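Long-range contact in isomaltodextranase (Arthrobacter globiformis, PDB 5AWO), which hydrolyses (1->6)-alpha-D-glucosidic linkages in polysaccharides, releasing successive isomaltose units from the non-reducing chain ends: residues 22-34 and 254-266. Residues are numbered along the deposited sequence; the frame is centred on the assembly and turned at random.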
ATOM      1  N   LEU A  22      19.775  -9.640  -5.532  1.00 22.65           N
ATOM      2  CA  LEU A  22      18.668 -10.523  -5.176  1.00 22.99           C
ATOM      3  C   LEU A  22      17.609 -10.483  -6.284  1.00 20.39           C
ATOM      4  O   LEU A  22      17.433  -9.451  -6.931  1.00 22.74           O
ATOM      5  CB  LEU A  22      18.029 -10.030  -3.874  1.00 22.46           C
ATOM      6  CG  LEU A  22      18.862 -10.106  -2.598  1.00 24.08           C
ATOM      7  CD1 LEU A  22      18.006  -9.683  -1.418  1.00 25.65           C
ATOM      8  CD2 LEU A  22      19.419 -11.502  -2.367  1.00 24.85           C
ATOM      9  N   ARG A  23      16.950 -11.607  -6.514  1.00 21.88           N
ATOM     10  CA  ARG A  23      15.801 -11.692  -7.399  1.00 21.95           C
ATOM     11  C   ARG A  23      14.550 -11.185  -6.666  1.00 21.55           C
ATOM     12  O   ARG A  23      14.216 -11.696  -5.589  1.00 21.96           O
ATOM     13  CB  ARG A  23      15.541 -13.136  -7.815  1.00 24.30           C
ATOM     14  CG  ARG A  23      16.638 -13.747  -8.689  1.00 26.80           C
ATOM     15  CD  ARG A  23      16.344 -15.210  -8.930  1.00 29.79           C
ATOM     16  NE  ARG A  23      16.458 -15.969  -7.683  1.00 32.64           N
ATOM     17  CZ  ARG A  23      16.012 -17.205  -7.489  1.00 35.84           C
ATOM     18  NH1 ARG A  23      15.388 -17.871  -8.457  1.00 38.40           N
ATOM     19  NH2 ARG A  23      16.182 -17.778  -6.300  1.00 39.36           N
ATOM     20  N   LEU A  24      13.879 -10.227  -7.287  1.00 20.92           N
ATOM     21  CA  LEU A  24      12.691  -9.596  -6.684  1.00 20.43           C
ATOM     22  C   LEU A  24      11.395 -10.108  -7.285  1.00 21.43           C
ATOM     23  O   LEU A  24      11.364 -10.575  -8.419  1.00 23.02           O
ATOM     24  CB  LEU A  24      12.774  -8.091  -6.873  1.00 21.40           C
ATOM     25  CG  LEU A  24      14.043  -7.416  -6.298  1.00 22.32           C
ATOM     26  CD1 LEU A  24      14.010  -5.915  -6.494  1.00 23.65           C
ATOM     27  CD2 LEU A  24      14.205  -7.743  -4.833  1.00 22.04           C
ATOM     28  N   ALA A  25      10.315  -9.988  -6.506  1.00 20.13           N
ATOM     29  CA  ALA A  25       8.986 -10.369  -6.929  1.00 19.98           C
ATOM     30  C   ALA A  25       7.960  -9.232  -6.739  1.00 17.95           C
ATOM     31  O   ALA A  25       6.758  -9.482  -6.775  1.00 18.55           O
ATOM     32  CB  ALA A  25       8.544 -11.620  -6.194  1.00 20.90           C
ATOM     33  N   SER A  26       8.436  -8.006  -6.540  1.00 16.91           N
ATOM     34  CA  SER A  26       7.543  -6.853  -6.433  1.00 16.84           C
ATOM     35  C   SER A  26       7.904  -5.779  -7.434  1.00 16.84           C
ATOM     36  O   SER A  26       9.046  -5.715  -7.914  1.00 17.48           O
ATOM     37  CB  SER A  26       7.582  -6.287  -5.016  1.00 17.00           C
ATOM     38  OG  SER A  26       8.790  -5.579  -4.759  1.00 17.22           O
ATOM     39  N   ARG A  27       6.936  -4.939  -7.775  1.00 16.01           N
ATOM     40  CA  ARG A  27       7.175  -3.807  -8.657  1.00 16.20           C
ATOM     41  C   ARG A  27       8.227  -2.872  -8.102  1.00 17.08           C
ATOM     42  O   ARG A  27       8.998  -2.279  -8.860  1.00 18.43           O
ATOM     43  CB  ARG A  27       5.862  -3.054  -8.904  1.00 15.84           C
ATOM     44  CG  ARG A  27       5.988  -1.680  -9.538  1.00 16.64           C
ATOM     45  CD  ARG A  27       4.610  -1.135  -9.882  1.00 16.34           C
ATOM     46  NE  ARG A  27       4.492   0.298  -9.751  1.00 16.44           N
ATOM     47  CZ  ARG A  27       4.692   1.198 -10.707  1.00 15.29           C
ATOM     48  NH1 ARG A  27       4.528   2.462 -10.452  1.00 15.52           N
ATOM     49  NH2 ARG A  27       5.080   0.828 -11.942  1.00 16.38           N
ATOM     50  N   ASN A  28       8.256  -2.703  -6.780  1.00 16.47           N
ATOM     51  CA  ASN A  28       9.387  -2.039  -6.125  1.00 16.28           C
ATOM     52  C   ASN A  28       9.622  -0.635  -6.639  1.00 16.45           C
ATOM     53  O   ASN A  28      10.787  -0.205  -6.867  1.00 16.74           O
ATOM     54  CB  ASN A  28      10.635  -2.939  -6.350  1.00 17.07           C
ATOM     55  CG  ASN A  28      11.851  -2.511  -5.570  1.00 17.22           C
ATOM     56  OD1 ASN A  28      11.801  -2.132  -4.396  1.00 17.63           O
ATOM     57  ND2 ASN A  28      13.004  -2.609  -6.235  1.00 18.20           N
ATOM     58  N   SER A  29       8.541   0.117  -6.816  1.00 15.03           N
ATOM     59  CA  SER A  29       8.621   1.462  -7.366  1.00 15.08           C
ATOM     60  C   SER A  29       9.014   2.501  -6.303  1.00 14.95           C
ATOM     61  O   SER A  29       8.954   2.256  -5.111  1.00 15.67           O
ATOM     62  CB  SER A  29       7.294   1.873  -7.973  1.00 15.89           C
ATOM     63  OG  SER A  29       6.433   2.393  -6.948  1.00 15.22           O
ATOM     64  N   VAL A  30       9.364   3.702  -6.773  1.00 15.92           N
ATOM     65  CA  VAL A  30       9.657   4.807  -5.895  1.00 16.31           C
ATOM     66  C   VAL A  30       8.466   5.100  -4.962  1.00 15.60           C
ATOM     67  O   VAL A  30       8.653   5.573  -3.842  1.00 16.44           O
ATOM     68  CB  VAL A  30      10.073   6.053  -6.726  1.00 16.96           C
ATOM     69  CG1 VAL A  30       8.980   6.527  -7.667  1.00 18.13           C
ATOM     70  CG2 VAL A  30      10.594   7.163  -5.838  1.00 17.45           C
ATOM     71  N   PHE A  31       7.244   4.834  -5.426  1.00 14.71           N
ATOM     72  CA  PHE A  31       6.078   5.092  -4.579  1.00 15.51           C
ATOM     73  C   PHE A  31       6.057   4.215  -3.335  1.00 14.84           C
ATOM     74  O   PHE A  31       5.916   4.730  -2.208  1.00 14.55           O
ATOM     75  CB  PHE A  31       4.793   4.893  -5.369  1.00 14.68           C
ATOM     76  CG  PHE A  31       4.600   5.920  -6.440  1.00 14.88           C
ATOM     77  CD1 PHE A  31       4.102   7.185  -6.150  1.00 15.60           C
ATOM     78  CD2 PHE A  31       4.917   5.614  -7.752  1.00 15.83           C
ATOM     79  CE1 PHE A  31       3.952   8.128  -7.148  1.00 16.88           C
ATOM     80  CE2 PHE A  31       4.753   6.546  -8.743  1.00 17.03           C
ATOM     81  CZ  PHE A  31       4.271   7.800  -8.447  1.00 17.19           C
ATOM     82  N   THR A  32       6.194   2.913  -3.485  1.00 14.27           N
ATOM     83  CA  THR A  32       6.153   2.058  -2.316  1.00 14.87           C
ATOM     84  C   THR A  32       7.439   2.130  -1.502  1.00 15.08           C
ATOM     85  O   THR A  32       7.443   1.843  -0.307  1.00 15.89           O
ATOM     86  CB  THR A  32       5.873   0.593  -2.652  1.00 14.84           C
ATOM     87  OG1 THR A  32       6.910   0.096  -3.513  1.00 15.62           O
ATOM     88  CG2 THR A  32       4.503   0.427  -3.305  1.00 14.37           C
ATOM     89  N   ARG A  33       8.558   2.476  -2.148  1.00 15.26           N
ATOM     90  CA  ARG A  33       9.808   2.612  -1.408  1.00 15.99           C
ATOM     91  C   ARG A  33       9.922   3.880  -0.592  1.00 15.74           C
ATOM     92  O   ARG A  33      10.657   3.918   0.394  1.00 15.95           O
ATOM     93  CB  ARG A  33      10.970   2.527  -2.406  1.00 15.84           C
ATOM     94  CG  ARG A  33      11.079   1.179  -3.085  1.00 16.82           C
ATOM     95  CD  ARG A  33      12.073   1.188  -4.251  1.00 15.92           C
ATOM     96  NE  ARG A  33      13.423   1.524  -3.803  1.00 16.67           N
ATOM     97  CZ  ARG A  33      14.274   0.647  -3.282  1.00 16.49           C
ATOM     98  NH1 ARG A  33      13.969  -0.634  -3.132  1.00 16.45           N
ATOM     99  NH2 ARG A  33      15.452   1.075  -2.854  1.00 18.55           N
ATOM    100  N   SER A  34       9.214   4.934  -1.008  1.00 16.19           N
ATOM    101  CA  SER A  34       9.385   6.259  -0.407  1.00 17.17           C
ATOM    102  C   SER A  34       8.511   6.522   0.813  1.00 17.51           C
ATOM    103  O   SER A  34       8.750   7.514   1.506  1.00 18.83           O
ATOM    104  CB  SER A  34       9.139   7.391  -1.419  1.00 18.91           C
ATOM    105  OG  SER A  34      10.079   7.333  -2.477  1.00 19.94           O
ATOM    106  N   GLY A 254      -1.491 -12.689  -3.334  1.00 14.50           N
ATOM    107  CA  GLY A 254      -1.300 -11.421  -4.000  1.00 15.05           C
ATOM    108  C   GLY A 254      -0.126 -11.305  -4.968  1.00 15.27           C
ATOM    109  O   GLY A 254       0.339 -10.195  -5.234  1.00 14.87           O
ATOM    110  N   SER A 255       0.327 -12.424  -5.539  1.00 15.80           N
ATOM    111  CA  SER A 255       1.580 -12.393  -6.285  1.00 16.97           C
ATOM    112  C   SER A 255       1.580 -11.461  -7.514  1.00 16.25           C
ATOM    113  O   SER A 255       2.539 -10.732  -7.726  1.00 17.20           O
ATOM    114  CB  SER A 255       1.978 -13.814  -6.701  1.00 18.13           C
ATOM    115  OG  SER A 255       1.040 -14.367  -7.577  1.00 20.32           O
ATOM    116  N   ALA A 256       0.519 -11.506  -8.305  1.00 15.96           N
ATOM    117  CA  ALA A 256       0.455 -10.709  -9.531  1.00 15.98           C
ATOM    118  C   ALA A 256       0.354  -9.223  -9.219  1.00 16.14           C
ATOM    119  O   ALA A 256       0.978  -8.363  -9.886  1.00 15.47           O
ATOM    120  CB  ALA A 256      -0.695 -11.171 -10.402  1.00 16.13           C
ATOM    121  N   GLU A 257      -0.437  -8.906  -8.197  1.00 14.59           N
ATOM    122  CA  GLU A 257      -0.620  -7.518  -7.783  1.00 13.75           C
ATOM    123  C   GLU A 257       0.634  -6.921  -7.163  1.00 13.39           C
ATOM    124  O   GLU A 257       1.024  -5.786  -7.446  1.00 14.24           O
ATOM    125  CB  GLU A 257      -1.832  -7.456  -6.832  1.00 13.71           C
ATOM    126  CG  GLU A 257      -3.161  -7.857  -7.502  1.00 13.73           C
ATOM    127  CD  GLU A 257      -3.485  -9.342  -7.498  1.00 13.71           C
ATOM    128  OE1 GLU A 257      -2.677 -10.143  -6.983  1.00 14.71           O
ATOM    129  OE2 GLU A 257      -4.562  -9.707  -8.028  1.00 14.27           O
ATOM    130  N   LEU A 258       1.306  -7.710  -6.332  1.00 14.01           N
ATOM    131  CA  LEU A 258       2.571  -7.293  -5.734  1.00 14.26           C
ATOM    132  C   LEU A 258       3.628  -7.021  -6.821  1.00 14.07           C
ATOM    133  O   LEU A 258       4.380  -6.042  -6.753  1.00 14.65           O
ATOM    134  CB  LEU A 258       3.045  -8.384  -4.795  1.00 14.88           C
ATOM    135  CG  LEU A 258       4.427  -8.222  -4.201  1.00 15.55           C
ATOM    136  CD1 LEU A 258       4.482  -7.024  -3.276  1.00 15.26           C
ATOM    137  CD2 LEU A 258       4.737  -9.504  -3.463  1.00 15.79           C
ATOM    138  N   ALA A 259       3.661  -7.902  -7.823  1.00 15.02           N
ATOM    139  CA  ALA A 259       4.666  -7.790  -8.916  1.00 15.03           C
ATOM    140  C   ALA A 259       4.461  -6.568  -9.788  1.00 16.37           C
ATOM    141  O   ALA A 259       5.416  -6.093 -10.408  1.00 17.58           O
ATOM    142  CB  ALA A 259       4.634  -9.035  -9.782  1.00 15.35           C
ATOM    143  N   ASN A 260       3.215  -6.056  -9.841  1.00 14.94           N
ATOM    144  CA  ASN A 260       2.846  -5.075 -10.840  1.00 15.38           C
ATOM    145  C   ASN A 260       2.155  -3.796 -10.385  1.00 15.09           C
ATOM    146  O   ASN A 260       1.922  -2.910 -11.195  1.00 15.52           O
ATOM    147  CB  ASN A 260       1.965  -5.757 -11.884  1.00 15.28           C
ATOM    148  CG  ASN A 260       2.702  -6.852 -12.618  1.00 16.07           C
ATOM    149  OD1 ASN A 260       2.410  -8.059 -12.460  1.00 18.39           O
ATOM    150  ND2 ASN A 260       3.676  -6.443 -13.369  1.00 15.56           N
ATOM    151  N   GLY A 261       1.897  -3.667  -9.078  1.00 14.85           N
ATOM    152  CA  GLY A 261       1.178  -2.535  -8.546  1.00 14.81           C
ATOM    153  C   GLY A 261       1.847  -1.842  -7.391  1.00 14.31           C
ATOM    154  O   GLY A 261       2.830  -2.354  -6.840  1.00 14.55           O
ATOM    155  N   ASP A 262       1.295  -0.688  -7.033  1.00 14.20           N
ATOM    156  CA  ASP A 262       1.724   0.059  -5.831  1.00 13.67           C
ATOM    157  C   ASP A 262       0.746  -0.090  -4.664  1.00 13.77           C
ATOM    158  O   ASP A 262       1.198  -0.231  -3.540  1.00 14.67           O
ATOM    159  CB  ASP A 262       1.957   1.530  -6.168  1.00 14.17           C
ATOM    160  CG  ASP A 262       3.028   1.725  -7.223  1.00 14.19           C
ATOM    161  OD1 ASP A 262       4.104   1.109  -7.056  1.00 14.67           O
ATOM    162  OD2 ASP A 262       2.773   2.509  -8.143  1.00 14.61           O
ATOM    163  N   LEU A 263      -0.555  -0.028  -4.958  1.00 13.03           N
ATOM    164  CA  LEU A 263      -1.597  -0.108  -3.919  1.00 13.69           C
ATOM    165  C   LEU A 263      -2.526  -1.246  -4.258  1.00 13.08           C
ATOM    166  O   LEU A 263      -2.825  -1.480  -5.433  1.00 12.74           O
ATOM    167  CB  LEU A 263      -2.450   1.165  -3.890  1.00 14.16           C
ATOM    168  CG  LEU A 263      -1.948   2.350  -3.068  1.00 14.37           C
ATOM    169  CD1 LEU A 263      -0.676   2.999  -3.623  1.00 15.38           C
ATOM    170  CD2 LEU A 263      -3.069   3.378  -2.963  1.00 14.52           C
ATOM    171  N   VAL A 264      -3.003  -1.948  -3.214  1.00 12.51           N
ATOM    172  CA  VAL A 264      -4.094  -2.912  -3.348  1.00 12.60           C
ATOM    173  C   VAL A 264      -5.208  -2.643  -2.337  1.00 13.00           C
ATOM    174  O   VAL A 264      -4.954  -2.448  -1.143  1.00 13.11           O
ATOM    175  CB  VAL A 264      -3.655  -4.376  -3.181  1.00 13.13           C
ATOM    176  CG1 VAL A 264      -2.872  -4.814  -4.414  1.00 13.43           C
ATOM    177  CG2 VAL A 264      -2.874  -4.593  -1.879  1.00 13.79           C
ATOM    178  N   ARG A 265      -6.446  -2.612  -2.819  1.00 11.98           N
ATOM    179  CA  ARG A 265      -7.585  -2.571  -1.872  1.00 12.04           C
ATOM    180  C   ARG A 265      -7.629  -3.814  -1.009  1.00 12.23           C
ATOM    181  O   ARG A 265      -7.539  -4.927  -1.525  1.00 12.97           O
ATOM    182  CB  ARG A 265      -8.902  -2.402  -2.623  1.00 12.69           C
ATOM    183  CG  ARG A 265      -9.268  -0.958  -2.909  1.00 12.58           C
ATOM    184  CD  ARG A 265      -9.982  -0.275  -1.721  1.00 12.12           C
ATOM    185  NE  ARG A 265     -11.226  -1.003  -1.475  1.00 12.59           N
ATOM    186  CZ  ARG A 265     -12.290  -0.971  -2.281  1.00 12.81           C
ATOM    187  NH1 ARG A 265     -12.355  -0.106  -3.281  1.00 12.77           N
ATOM    188  NH2 ARG A 265     -13.283  -1.836  -2.101  1.00 13.70           N
ATOM    189  N   ILE A 266      -7.869  -3.603   0.289  1.00 11.59           N
ATOM    190  CA  ILE A 266      -7.923  -4.696   1.251  1.00 11.84           C
ATOM    191  C   ILE A 266      -9.276  -4.867   1.933  1.00 11.41           C
ATOM    192  O   ILE A 266      -9.394  -5.674   2.863  1.00 11.53           O
ATOM    193  CB  ILE A 266      -6.762  -4.586   2.256  1.00 12.23           C
ATOM    194  CG1 ILE A 266      -6.702  -3.234   2.998  1.00 12.73           C
ATOM    195  CG2 ILE A 266      -5.445  -4.868   1.540  1.00 12.39           C
ATOM    196  CD1 ILE A 266      -7.940  -2.814   3.744  1.00 12.67           C
TER
HETATM  197  O   HOH W   1       4.992 -11.487  -6.858  1.00 19.15           O
HETATM  198  O   HOH W   2       5.515  -3.412  -5.379  1.00 15.93           O
HETATM  199  O   HOH W   3       5.883  -0.748  -5.974  1.00 15.73           O
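Arg27 takes both carboxylate oxygens of Asp262 with NE and NH1 at the entry to strand 263-265 of the TIM barrel, joining the loop before helix 30-34 to the turn between helix 251-260 and that strand. Its NE lies 2.8 Å from Asp262 OD1 in a nearly straight salt bridge (167° at the hydrogen), and NH1 lies 2.9 Å from Asp262 OD2, on the syn lone pair. The guanidinium and carboxylate planes stand 56° apart, and NE comes to OD1 from above the carboxylate plane. From the opposite face Ser29 OG donates to the same Asp262 OD1 at 2.7 Å. Ser29 is also the N-cap of helix 30-34, its OG accepting a weak bond from Phe31 N. Thr32 lays CG2 3.4 Å from the backbone O of Asp262.

Arg27 holds CG anti to its own N and bends at chi3 (146°), turning the guanidinium over to the carboxylate after CD has passed Asn260 O. Asn234 OD1 and Gly238 O take NH2 and NH1, while Val243 N of the neighbouring strand donates to OD2. Asp262 thus stands at the N-terminal end of its strand, across the barrel from the C-terminal strand ends where TIM-barrel active sites lie, which makes its assignment by similarity as proton donor doubtful. A leucine in place of Arg27 would probably leave the Asp262 carboxylate without its charged mate and Asn234 OD1 without this donor.

Farther back, the end of helix 251-260 receives the loop: Arg27 N donates to Leu258 O at 3.0 Å. Ser26 CB packs 3.6 Å from Leu258 CD1, and its hydroxyl bonds to Gly309 O. Beyond, one water donates to both Ala25 O and Ser255 O, each at 2.7 Å.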